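Local coordinates for protein fervidolysin (Fervidobacterium pennivorans, PDB 1R6V) that degrades keratin into peptides as a subtilisin-like serine protease, allowing its bacterium to grow on native feathers, at residues K402-K408 and P491-S495; G446-F450 and F541-P545; V393-F398 and A436-L441; I156-V161 and G260-H266. The protein carries 1 engineered substitution. All blocks are in the same frame, centred on the assembly; numbering follows the deposited sequence.

Interaction 1 (K402-K408 and P491-S495)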
loop_
_atom_site.group_PDB
_atom_site.type_symbol
_atom_site.label_atom_id
_atom_site.label_comp_id
_atom_site.label_asym_id
_atom_site.label_seq_id
_atom_site.Cartn_x
_atom_site.Cartn_y
_atom_site.Cartn_z
ATOM N N LYS A 402 20.907 0.745 8.102
ATOM C CA LYS A 402 19.938 0.725 7.008
ATOM C C LYS A 402 18.659 0.274 7.695
ATOM O O LYS A 402 18.715 -0.363 8.745
ATOM C CB LYS A 402 20.364 -0.278 5.942
ATOM C CG LYS A 402 21.624 0.167 5.226
ATOM C CD LYS A 402 22.137 -0.872 4.264
ATOM C CE LYS A 402 23.282 -0.302 3.439
ATOM N NZ LYS A 402 24.370 0.262 4.298
ATOM N N PRO A 403 17.489 0.599 7.125
ATOM C CA PRO A 403 16.250 0.174 7.778
ATOM C C PRO A 403 16.138 -1.303 8.151
ATOM O O PRO A 403 15.685 -1.630 9.253
ATOM C CB PRO A 403 15.172 0.650 6.798
ATOM C CG PRO A 403 15.781 1.963 6.317
ATOM C CD PRO A 403 17.214 1.540 6.021
ATOM N N TRP A 404 16.561 -2.207 7.272
ATOM C CA TRP A 404 16.457 -3.620 7.616
ATOM C C TRP A 404 17.339 -3.964 8.818
ATOM O O TRP A 404 17.000 -4.842 9.612
ATOM C CB TRP A 404 16.804 -4.522 6.422
ATOM C CG TRP A 404 18.269 -4.618 6.037
ATOM C CD1 TRP A 404 18.880 -4.001 4.981
ATOM C CD2 TRP A 404 19.267 -5.457 6.639
ATOM N NE1 TRP A 404 20.192 -4.409 4.884
ATOM C CE2 TRP A 404 20.450 -5.302 5.887
ATOM C CE3 TRP A 404 19.272 -6.324 7.740
ATOM C CZ2 TRP A 404 21.629 -5.985 6.202
ATOM C CZ3 TRP A 404 20.441 -6.996 8.052
ATOM C CH2 TRP A 404 21.603 -6.825 7.284
ATOM N N GLN A 405 18.458 -3.262 8.966
ATOM C CA GLN A 405 19.338 -3.542 10.092
ATOM C C GLN A 405 18.682 -3.144 11.406
ATOM O O GLN A 405 18.823 -3.830 12.416
ATOM C CB GLN A 405 20.664 -2.804 9.933
ATOM C CG GLN A 405 21.512 -3.301 8.777
ATOM C CD GLN A 405 22.831 -2.536 8.666
ATOM O OE1 GLN A 405 22.851 -1.353 8.336
ATOM N NE2 GLN A 405 23.932 -3.214 8.947
ATOM N N ILE A 406 17.972 -2.023 11.394
ATOM C CA ILE A 406 17.283 -1.585 12.598
ATOM C C ILE A 406 16.201 -2.595 12.939
ATOM O O ILE A 406 16.072 -3.012 14.098
ATOM C CB ILE A 406 16.651 -0.182 12.409
ATOM C CG1 ILE A 406 17.762 0.876 12.302
ATOM C CG2 ILE A 406 15.673 0.119 13.578
ATOM C CD1 ILE A 406 18.610 1.030 13.581
ATOM N N ARG A 407 15.412 -3.011 11.941
ATOM C CA ARG A 407 14.366 -3.971 12.234
ATOM C C ARG A 407 14.954 -5.281 12.747
ATOM O O ARG A 407 14.474 -5.821 13.737
ATOM C CB ARG A 407 13.493 -4.257 11.010
ATOM C CG ARG A 407 12.369 -5.257 11.300
ATOM C CD ARG A 407 11.449 -5.416 10.092
ATOM N NE ARG A 407 12.168 -5.844 8.892
ATOM C CZ ARG A 407 12.630 -7.074 8.694
ATOM N NH1 ARG A 407 12.442 -8.017 9.618
ATOM N NH2 ARG A 407 13.291 -7.355 7.578
ATOM N N LYS A 408 15.990 -5.795 12.081
ATOM C CA LYS A 408 16.555 -7.057 12.556
ATOM C C LYS A 408 17.154 -6.948 13.941
ATOM O O LYS A 408 17.141 -7.917 14.695
ATOM C CB LYS A 408 17.613 -7.598 11.584
ATOM C CG LYS A 408 17.061 -8.023 10.222
ATOM C CD LYS A 408 15.858 -8.995 10.313
ATOM C CE LYS A 408 16.119 -10.182 11.220
ATOM N NZ LYS A 408 14.923 -11.099 11.232
ATOM N N PRO A 491 11.405 -3.977 -0.343
ATOM C CA PRO A 491 12.539 -3.344 0.332
ATOM C C PRO A 491 12.749 -3.745 1.774
ATOM O O PRO A 491 11.797 -3.958 2.527
ATOM C CB PRO A 491 12.238 -1.852 0.207
ATOM C CG PRO A 491 10.738 -1.801 0.202
ATOM C CD PRO A 491 10.287 -3.035 -0.543
ATOM N N HIS A 492 14.021 -3.862 2.134
ATOM C CA HIS A 492 14.401 -4.148 3.503
ATOM C C HIS A 492 13.699 -5.316 4.163
ATOM O O HIS A 492 13.359 -5.246 5.330
ATOM C CB HIS A 492 14.211 -2.862 4.304
ATOM C CG HIS A 492 15.073 -1.751 3.802
ATOM N ND1 HIS A 492 16.406 -1.649 4.136
ATOM C CD2 HIS A 492 14.842 -0.791 2.875
ATOM C CE1 HIS A 492 16.963 -0.683 3.427
ATOM N NE2 HIS A 492 16.036 -0.149 2.653
ATOM N N ILE A 493 13.527 -6.397 3.411
ATOM C CA ILE A 493 12.909 -7.598 3.936
ATOM C C ILE A 493 14.009 -8.559 4.417
ATOM O O ILE A 493 15.198 -8.355 4.158
ATOM C CB ILE A 493 12.046 -8.345 2.870
ATOM C CG1 ILE A 493 12.910 -8.820 1.697
ATOM C CG2 ILE A 493 10.922 -7.421 2.368
ATOM C CD1 ILE A 493 12.205 -9.890 0.828
ATOM N N ASP A 494 13.592 -9.599 5.129
ATOM C CA ASP A 494 14.527 -10.612 5.629
ATOM C C ASP A 494 15.207 -11.397 4.506
ATOM O O ASP A 494 14.603 -11.684 3.460
ATOM C CB ASP A 494 13.806 -11.688 6.464
ATOM C CG ASP A 494 13.358 -11.210 7.815
ATOM O OD1 ASP A 494 13.759 -10.104 8.243
ATOM O OD2 ASP A 494 12.600 -11.976 8.471
ATOM N N SER A 495 16.454 -11.783 4.744
ATOM C CA SER A 495 17.123 -12.656 3.791
ATOM C C SER A 495 16.670 -14.045 4.292
ATOM O O SER A 495 16.191 -14.168 5.419
ATOM C CB SER A 495 18.638 -12.521 3.891
ATOM O OG SER A 495 19.075 -12.741 5.222
HETATM O O HOH W 1 12.670 -3.446 7.361
#
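His492 lies against the start of helix 403-413 with the face of its imidazole over Pro403: the CB of Pro403 stands 3.9 Å from the ring centroid and 16° off the ring normal, a CH-pi contact. The same ring takes a hydrogen bond from the first turn, Trp404 N to His492 ND1 at 3.2 Å, although the donor sits well out of the imidazole plane. Trp404 and His492 meet rim to rim, their planes 31° apart, neither covering the other. One turn on, Arg407 brings the edge of its guanidinium to the chain just past the corner at His492. With CG anti to the backbone N (chi1 -179°) and the chain bent at chi3, NH1 and NH2 both close on one oxygen, Asp494 OD1, at 2.8 and 2.9 Å, from the same face of the carboxylate. NH2 also reaches His492 O at 3.1 Å in a nearly straight bond, and a water joins NE to that carbonyl. A methionine in place of Arg407 would probably leave Asp494 OD1 with little more than the weak bond from Lys408 NZ, and His492 O without its guanidinium donor. Glu411 pairs with Arg407 and is the stronger partner of Lys408, while Arg472 takes Asp494 OD2. The contact joins the catalytic domain to the first beta-sandwich domain: strand 446-455 pairs with 491-495, and helix 275-286 touches Pro491 and His492.

Interaction 2 (G446-F450 and F541-P545)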
loop_
_atom_site.group_PDB
_atom_site.type_symbol
_atom_site.label_atom_id
_atom_site.label_comp_id
_atom_site.label_asym_id
_atom_site.label_seq_id
_atom_site.Cartn_x
_atom_site.Cartn_y
_atom_site.Cartn_z
ATOM N N GLY A 446 19.009 -9.535 6.362
ATOM C CA GLY A 446 18.079 -8.797 5.512
ATOM C C GLY A 446 18.735 -8.331 4.231
ATOM O O GLY A 446 19.948 -8.495 4.051
ATOM N N VAL A 447 17.940 -7.787 3.312
ATOM C CA VAL A 447 18.470 -7.261 2.055
ATOM C C VAL A 447 17.840 -5.890 1.819
ATOM O O VAL A 447 16.685 -5.646 2.184
ATOM C CB VAL A 447 18.154 -8.173 0.838
ATOM C CG1 VAL A 447 18.899 -9.499 0.961
ATOM C CG2 VAL A 447 16.660 -8.405 0.733
ATOM N N GLU A 448 18.611 -4.988 1.223
ATOM C CA GLU A 448 18.100 -3.657 0.939
ATOM C C GLU A 448 16.901 -3.740 0.012
ATOM O O GLU A 448 15.940 -2.984 0.159
ATOM C CB GLU A 448 19.199 -2.796 0.312
ATOM C CG GLU A 448 20.207 -2.342 1.344
ATOM C CD GLU A 448 21.399 -1.645 0.738
ATOM O OE1 GLU A 448 21.199 -0.760 -0.120
ATOM O OE2 GLU A 448 22.537 -1.979 1.135
ATOM N N GLU A 449 16.962 -4.670 -0.935
ATOM C CA GLU A 449 15.870 -4.846 -1.875
ATOM C C GLU A 449 15.883 -6.180 -2.600
ATOM O O GLU A 449 16.927 -6.655 -3.050
ATOM C CB GLU A 449 15.860 -3.726 -2.924
ATOM C CG GLU A 449 14.704 -3.866 -3.917
ATOM C CD GLU A 449 14.212 -2.531 -4.444
ATOM O OE1 GLU A 449 13.506 -1.814 -3.700
ATOM O OE2 GLU A 449 14.546 -2.195 -5.594
ATOM N N PHE A 450 14.704 -6.783 -2.685
ATOM C CA PHE A 450 14.512 -8.029 -3.419
ATOM C C PHE A 450 13.405 -7.697 -4.418
ATOM O O PHE A 450 12.439 -7.030 -4.059
ATOM C CB PHE A 450 14.031 -9.155 -2.493
ATOM C CG PHE A 450 13.682 -10.415 -3.222
ATOM C CD1 PHE A 450 14.665 -11.133 -3.903
ATOM C CD2 PHE A 450 12.358 -10.862 -3.266
ATOM C CE1 PHE A 450 14.336 -12.279 -4.627
ATOM C CE2 PHE A 450 12.010 -12.003 -3.982
ATOM C CZ PHE A 450 12.997 -12.719 -4.667
ATOM N N PHE A 541 13.029 -20.884 -2.379
ATOM C CA PHE A 541 13.843 -19.901 -3.078
ATOM C C PHE A 541 14.628 -19.129 -2.023
ATOM O O PHE A 541 14.061 -18.682 -1.034
ATOM C CB PHE A 541 12.979 -18.918 -3.878
ATOM C CG PHE A 541 13.783 -17.954 -4.702
ATOM C CD1 PHE A 541 14.203 -18.292 -5.990
ATOM C CD2 PHE A 541 14.154 -16.722 -4.181
ATOM C CE1 PHE A 541 14.980 -17.408 -6.739
ATOM C CE2 PHE A 541 14.927 -15.840 -4.917
ATOM C CZ PHE A 541 15.343 -16.181 -6.203
ATOM N N GLY A 542 15.926 -18.978 -2.247
ATOM C CA GLY A 542 16.762 -18.276 -1.286
ATOM C C GLY A 542 16.984 -16.815 -1.626
ATOM O O GLY A 542 17.479 -16.477 -2.697
ATOM N N VAL A 543 16.605 -15.944 -0.702
ATOM C CA VAL A 543 16.789 -14.513 -0.898
ATOM C C VAL A 543 18.001 -14.091 -0.076
ATOM O O VAL A 543 18.127 -14.486 1.073
ATOM C CB VAL A 543 15.535 -13.738 -0.438
ATOM C CG1 VAL A 543 15.826 -12.231 -0.409
ATOM C CG2 VAL A 543 14.382 -14.034 -1.399
ATOM N N SER A 544 18.895 -13.307 -0.673
ATOM C CA SER A 544 20.098 -12.848 0.026
ATOM C C SER A 544 20.763 -11.765 -0.806
ATOM O O SER A 544 20.310 -11.456 -1.892
ATOM C CB SER A 544 21.077 -14.008 0.186
ATOM O OG SER A 544 21.661 -14.325 -1.069
ATOM N N PRO A 545 21.857 -11.175 -0.306
ATOM C CA PRO A 545 22.501 -10.136 -1.110
ATOM C C PRO A 545 23.057 -10.664 -2.436
ATOM O O PRO A 545 23.372 -9.887 -3.334
ATOM C CB PRO A 545 23.579 -9.585 -0.170
ATOM C CG PRO A 545 23.836 -10.701 0.778
ATOM C CD PRO A 545 22.471 -11.286 1.024
#
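Val543 sets one methyl over the ring of Phe450: CG2 lies 3.7 Å from the ring centroid and 12° off the normal, a CH-pi contact almost centred on the face. Its other methyl, CG1, reaches the CD1 side of the same ring at 3.8 Å, so both branches of the valine rest on the phenylalanine. Phe541, two residues earlier on the strand, comes at Phe450 from the opposite direction. The two rings touch at their rims, Phe450 CE1 to Phe541 CE2 at 3.6 Å, with planes 48° apart and neither ring stacked on the other. Phe450 extends into this group because its CG is anti to the backbone N (chi1 174°). Val447 continues the apolar surface: its CG2 meets Val543 CG1 at 4.1 Å, while CG1 packs on the backbone where the strand ends, 3.4 Å from Ser544 C, and on the ring of Pro545. No hydrogen bond crosses; each strand is instead positioned by its own sheet. Val447, Glu448 and Phe450 are bonded through their backbones to strand 487-494, Phe541 and Val543 to strand 496-505. The contact is therefore face-to-face packing of two sheets in the Ig-like beta-sandwich domain. Met470 of strand 466-471 touches both Phe450 and Val543, Ile500 of strand 496-505 and Leu550 of strand 549-553 touch both phenylalanines, and Ile493 of strand 487-494 lies against Val447 and Phe450.

Interaction 3 (V393-F398 and A436-L441)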
loop_
_atom_site.group_PDB
_atom_site.type_symbol
_atom_site.label_atom_id
_atom_site.label_comp_id
_atom_site.label_asym_id
_atom_site.label_seq_id
_atom_site.Cartn_x
_atom_site.Cartn_y
_atom_site.Cartn_z
ATOM N N VAL A 393 16.488 6.189 19.428
ATOM C CA VAL A 393 17.668 6.035 20.293
ATOM C C VAL A 393 18.738 5.224 19.540
ATOM O O VAL A 393 19.923 5.582 19.529
ATOM C CB VAL A 393 17.276 5.350 21.657
ATOM C CG1 VAL A 393 18.527 5.119 22.532
ATOM C CG2 VAL A 393 16.309 6.271 22.423
ATOM N N LEU A 394 18.321 4.157 18.866
ATOM C CA LEU A 394 19.266 3.336 18.109
ATOM C C LEU A 394 19.943 4.096 16.979
ATOM O O LEU A 394 21.123 3.867 16.699
ATOM C CB LEU A 394 18.573 2.107 17.517
ATOM C CG LEU A 394 17.992 1.108 18.528
ATOM C CD1 LEU A 394 17.248 0.006 17.790
ATOM C CD2 LEU A 394 19.122 0.499 19.373
ATOM N N LEU A 395 19.207 4.988 16.324
ATOM C CA LEU A 395 19.786 5.731 15.207
ATOM C C LEU A 395 20.872 6.679 15.674
ATOM O O LEU A 395 21.717 7.088 14.878
ATOM C CB LEU A 395 18.694 6.467 14.428
ATOM C CG LEU A 395 17.829 5.495 13.605
ATOM C CD1 LEU A 395 16.658 6.239 13.007
ATOM C CD2 LEU A 395 18.683 4.832 12.508
ATOM N N GLN A 396 20.854 7.041 16.954
ATOM C CA GLN A 396 21.912 7.899 17.477
ATOM C C GLN A 396 23.179 7.061 17.599
ATOM O O GLN A 396 24.272 7.501 17.224
ATOM C CB GLN A 396 21.577 8.448 18.863
ATOM C CG GLN A 396 22.739 9.251 19.456
ATOM C CD GLN A 396 22.447 9.760 20.847
ATOM O OE1 GLN A 396 21.294 9.797 21.274
ATOM N NE2 GLN A 396 23.490 10.166 21.563
ATOM N N LYS A 397 23.038 5.851 18.120
ATOM C CA LYS A 397 24.196 4.987 18.304
ATOM C C LYS A 397 24.723 4.330 17.033
ATOM O O LYS A 397 25.922 4.075 16.920
ATOM C CB LYS A 397 23.902 3.902 19.339
ATOM C CG LYS A 397 25.109 2.995 19.597
ATOM C CD LYS A 397 24.929 2.107 20.815
ATOM C CE LYS A 397 26.193 1.277 21.071
ATOM N NZ LYS A 397 26.068 0.405 22.273
ATOM N N PHE A 398 23.831 4.044 16.092
ATOM C CA PHE A 398 24.213 3.394 14.834
ATOM C C PHE A 398 23.751 4.296 13.701
ATOM O O PHE A 398 22.816 3.975 12.962
ATOM C CB PHE A 398 23.541 2.022 14.748
ATOM C CG PHE A 398 23.784 1.157 15.951
ATOM C CD1 PHE A 398 22.785 0.967 16.904
ATOM C CD2 PHE A 398 25.022 0.549 16.147
ATOM C CE1 PHE A 398 23.016 0.186 18.029
ATOM C CE2 PHE A 398 25.268 -0.232 17.271
ATOM C CZ PHE A 398 24.264 -0.418 18.220
ATOM N N ALA A 436 18.807 -4.083 22.609
ATOM C CA ALA A 436 19.033 -3.595 21.248
ATOM C C ALA A 436 20.207 -2.624 21.186
ATOM O O ALA A 436 21.040 -2.690 20.273
ATOM C CB ALA A 436 17.767 -2.912 20.712
ATOM N N LEU A 437 20.294 -1.732 22.166
ATOM C CA LEU A 437 21.353 -0.732 22.165
ATOM C C LEU A 437 22.743 -1.359 22.294
ATOM O O LEU A 437 23.732 -0.787 21.830
ATOM C CB LEU A 437 21.120 0.289 23.287
ATOM C CG LEU A 437 21.943 1.577 23.247
ATOM C CD1 LEU A 437 21.671 2.340 21.959
ATOM C CD2 LEU A 437 21.581 2.413 24.451
ATOM N N GLN A 438 22.814 -2.525 22.924
ATOM C CA GLN A 438 24.088 -3.220 23.085
ATOM C C GLN A 438 24.641 -3.618 21.731
ATOM O O GLN A 438 25.857 -3.650 21.524
ATOM C CB GLN A 438 23.922 -4.467 23.952
ATOM C CG GLN A 438 23.660 -4.143 25.409
ATOM C CD GLN A 438 23.716 -5.364 26.291
ATOM O OE1 GLN A 438 24.675 -6.130 26.240
ATOM N NE2 GLN A 438 22.689 -5.554 27.109
ATOM N N GLY A 439 23.735 -3.916 20.810
ATOM C CA GLY A 439 24.137 -4.307 19.480
ATOM C C GLY A 439 24.943 -5.590 19.495
ATOM O O GLY A 439 24.745 -6.454 20.350
ATOM N N PRO A 440 25.866 -5.745 18.540
ATOM C CA PRO A 440 26.125 -4.761 17.491
ATOM C C PRO A 440 25.010 -4.780 16.441
ATOM O O PRO A 440 24.103 -5.605 16.485
ATOM C CB PRO A 440 27.459 -5.234 16.918
ATOM C CG PRO A 440 27.323 -6.725 17.004
ATOM C CD PRO A 440 26.769 -6.901 18.411
ATOM N N LEU A 441 25.099 -3.868 15.491
ATOM C CA LEU A 441 24.129 -3.788 14.413
ATOM C C LEU A 441 24.351 -5.013 13.514
ATOM O O LEU A 441 25.492 -5.291 13.110
ATOM C CB LEU A 441 24.392 -2.513 13.632
ATOM C CG LEU A 441 23.366 -2.053 12.618
ATOM C CD1 LEU A 441 22.089 -1.601 13.356
ATOM C CD2 LEU A 441 23.946 -0.895 11.822
HETATM O O HOH W 2 28.244 -1.522 22.563
#
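The ends of two helices meet here, the CA atoms of Leu394 and Leu437 lying 6.1 Å apart, and each chain leaves its helix beside the other, at Phe398 and at Gly439. The pair belongs to the subtilisin-like catalytic domain, where the long helix 380-397 packs on the short helix 433-438. Lys397, extended along its whole length, crosses Leu437 obliquely; its CD presses on Leu437 CD1 at 3.5 Å, a tight fit. Its NZ then donates to Leu437 O at 2.7 Å, gripping a carbonyl at the end of the helix, and also pairs with Glu150 of helix 145-150. An alanine at Lys397 would strip Leu437 of the aliphatic chain against it and is likely to leave its carbonyl oxygen and Glu150 without their charged partner. Leu394 lays CD2 on the peptide link between Ala436 and Leu437, 3.9 Å from Ala436 CB. Phe398 carries Lys397 CG over one ring face, and its rim points at Leu437 O. Gly439, at positive phi, passes close to Phe398 CZ, where a side chain would clash. Farther on, the Leu441 and Phe398 side chains run past one another head to tail, Leu441 CB 4.0 Å from Phe398 CD2.

Interaction 4 (I156-V161 and G260-H266)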
loop_
_atom_site.group_PDB
_atom_site.type_symbol
_atom_site.label_atom_id
_atom_site.label_comp_id
_atom_site.label_asym_id
_atom_site.label_seq_id
_atom_site.Cartn_x
_atom_site.Cartn_y
_atom_site.Cartn_z
ATOM N N ILE A 156 17.995 13.167 16.257
ATOM C CA ILE A 156 17.128 12.344 15.420
ATOM C C ILE A 156 15.766 13.013 15.301
ATOM O O ILE A 156 15.184 13.416 16.304
ATOM C CB ILE A 156 16.956 10.907 16.016
ATOM C CG1 ILE A 156 18.317 10.216 16.153
ATOM C CG2 ILE A 156 16.033 10.076 15.109
ATOM C CD1 ILE A 156 19.158 10.185 14.863
ATOM N N ILE A 157 15.278 13.158 14.069
ATOM C CA ILE A 157 13.970 13.769 13.824
ATOM C C ILE A 157 12.957 12.643 13.593
ATOM O O ILE A 157 13.147 11.792 12.733
ATOM C CB ILE A 157 13.998 14.687 12.570
ATOM C CG1 ILE A 157 14.846 15.928 12.863
ATOM C CG2 ILE A 157 12.578 15.129 12.188
ATOM C CD1 ILE A 157 15.143 16.767 11.624
ATOM N N VAL A 158 11.883 12.649 14.379
ATOM C CA VAL A 158 10.835 11.633 14.270
ATOM C C VAL A 158 9.560 12.265 13.728
ATOM O O VAL A 158 9.039 13.216 14.335
ATOM C CB VAL A 158 10.471 11.072 15.668
ATOM C CG1 VAL A 158 9.309 10.096 15.566
ATOM C CG2 VAL A 158 11.687 10.419 16.305
ATOM N N ALA A 159 9.050 11.746 12.617
ATOM C CA ALA A 159 7.809 12.283 12.070
ATOM C C ALA A 159 6.639 11.539 12.672
ATOM O O ALA A 159 6.579 10.309 12.626
ATOM C CB ALA A 159 7.771 12.159 10.554
ATOM N N VAL A 160 5.721 12.299 13.259
ATOM C CA VAL A 160 4.515 11.717 13.841
ATOM C C VAL A 160 3.434 12.018 12.788
ATOM O O VAL A 160 2.945 13.139 12.680
ATOM C CB VAL A 160 4.207 12.351 15.227
ATOM C CG1 VAL A 160 2.770 12.007 15.670
ATOM C CG2 VAL A 160 5.202 11.803 16.267
ATOM N N VAL A 161 3.090 10.991 12.021
ATOM C CA VAL A 161 2.132 11.064 10.906
ATOM C C VAL A 161 0.823 10.653 11.536
ATOM O O VAL A 161 0.515 9.476 11.669
ATOM C CB VAL A 161 2.607 10.123 9.800
ATOM C CG1 VAL A 161 1.750 10.322 8.544
ATOM C CG2 VAL A 161 4.093 10.432 9.508
ATOM N N GLY A 260 14.462 15.736 6.515
ATOM C CA GLY A 260 15.252 15.091 7.542
ATOM C C GLY A 260 14.724 14.069 8.525
ATOM O O GLY A 260 15.514 13.612 9.358
ATOM N N ALA A 261 13.441 13.709 8.477
ATOM C CA ALA A 261 12.948 12.692 9.411
ATOM C C ALA A 261 13.691 11.376 9.152
ATOM O O ALA A 261 13.885 10.997 7.998
ATOM C CB ALA A 261 11.430 12.485 9.227
ATOM N N LYS A 262 14.133 10.690 10.211
ATOM C CA LYS A 262 14.824 9.414 10.041
ATOM C C LYS A 262 13.959 8.224 10.444
ATOM O O LYS A 262 14.296 7.075 10.169
ATOM C CB LYS A 262 16.147 9.400 10.815
ATOM C CG LYS A 262 17.176 10.370 10.264
ATOM C CD LYS A 262 17.381 10.172 8.789
ATOM C CE LYS A 262 18.278 11.267 8.218
ATOM N NZ LYS A 262 18.372 11.154 6.734
ATOM N N VAL A 263 12.849 8.499 11.120
ATOM C CA VAL A 263 11.910 7.437 11.470
ATOM C C VAL A 263 10.530 8.101 11.537
ATOM O O VAL A 263 10.420 9.283 11.878
ATOM C CB VAL A 263 12.275 6.737 12.826
ATOM C CG1 VAL A 263 12.396 7.769 13.948
ATOM C CG2 VAL A 263 11.222 5.684 13.166
ATOM N N MET A 264 9.492 7.369 11.132
ATOM C CA MET A 264 8.110 7.886 11.167
ATOM C C MET A 264 7.226 6.911 11.915
ATOM O O MET A 264 7.419 5.704 11.820
ATOM C CB MET A 264 7.530 8.028 9.753
ATOM C CG MET A 264 8.395 8.874 8.807
ATOM S SD MET A 264 7.421 9.557 7.384
ATOM C CE MET A 264 8.789 9.884 6.203
ATOM N N ASN A 265 6.239 7.447 12.627
ATOM C CA ASN A 265 5.301 6.626 13.389
ATOM C C ASN A 265 3.936 6.715 12.694
ATOM O O ASN A 265 3.452 7.811 12.437
ATOM C CB ASN A 265 5.203 7.145 14.828
ATOM C CG ASN A 265 4.262 6.301 15.678
ATOM O OD1 ASN A 265 3.047 6.558 15.739
ATOM N ND2 ASN A 265 4.812 5.272 16.307
ATOM N N HIS A 266 3.357 5.563 12.357
ATOM C CA HIS A 266 2.051 5.488 11.677
ATOM C C HIS A 266 1.075 4.565 12.399
ATOM O O HIS A 266 1.415 3.412 12.674
ATOM C CB HIS A 266 2.186 4.882 10.276
ATOM C CG HIS A 266 3.110 5.624 9.366
ATOM N ND1 HIS A 266 2.683 6.643 8.534
ATOM C CD2 HIS A 266 4.440 5.488 9.155
ATOM C CE1 HIS A 266 3.722 7.104 7.854
ATOM N NE2 HIS A 266 4.798 6.419 8.212
#
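Lys262 N donates to Ile157 O at 2.9 Å before the pairing becomes regular, so the strand bonding begins in the turn that brings the chain out of helix 246-258. Gly260, at positive phi, closes that helix with a Schellman motif and packs so near Ile157 CD1 that a side chain would be tight. The arrangement is the parallel core of the subtilisin-like alpha/beta fold: strands 157-161 and 263-266 run the same way, their axes 4.7 Å apart and 21° from parallel. Ala159 is gripped through both backbone polar atoms, N giving to Val263 O and O receiving Asn265 N, each at 2.9 Å. Val161 N then reaches Asn265 O in a longer bond. Val161 CB lies 3.7 Å from His266 ND1, with CG2 near CE1, and that ND1 is hydrogen-bonded to Trp268. Val158 and Val263 stand abreast on one face, Val158 CG2 touching Val263 CG1 at 3.6 Å; helix 200-209 covers Val158 and Val160 on this side. Asn265 shares that face, its ND2 bonded to Thr388 of helix 380-397. The strand leads straight into Asp162, probably the charge-relay aspartate, and the side chain of Ser381, probably its serine, lies about 7 Å from that of Asn265. On the other face Ala159 CB packs on Ala261 CB at 3.9 Å and on Met264 CG, and helix 246-258 lies against it through Ala256, which touches Ala159 and Met264. There the Met264 chain stays stretched out past CG, its SD 4.0 Å from Val161 CG2.

Along the chain, interaction 4 closes before the others open; interactions 3 and 1 then interlock, as do 1 and 2, because their segments alternate. Interaction 4 lies in the parallel sheet of the catalytic domain and interaction 3 among its final helices, about 17 Å away between centres, yet they touch where Leu395 meets Ile156. Helix 403-413 follows helix 380-397, and Ile406 on Leu394 and Leu395 ties interaction 1 to interaction 3, about 14 Å off. Interactions 1 and 2 are about 10 Å apart and share a sheet through strands 446-455 and 487-494. Together they trace a continuous path from catalytic core to beta-sandwich domain, which may mediate interactions with substrate.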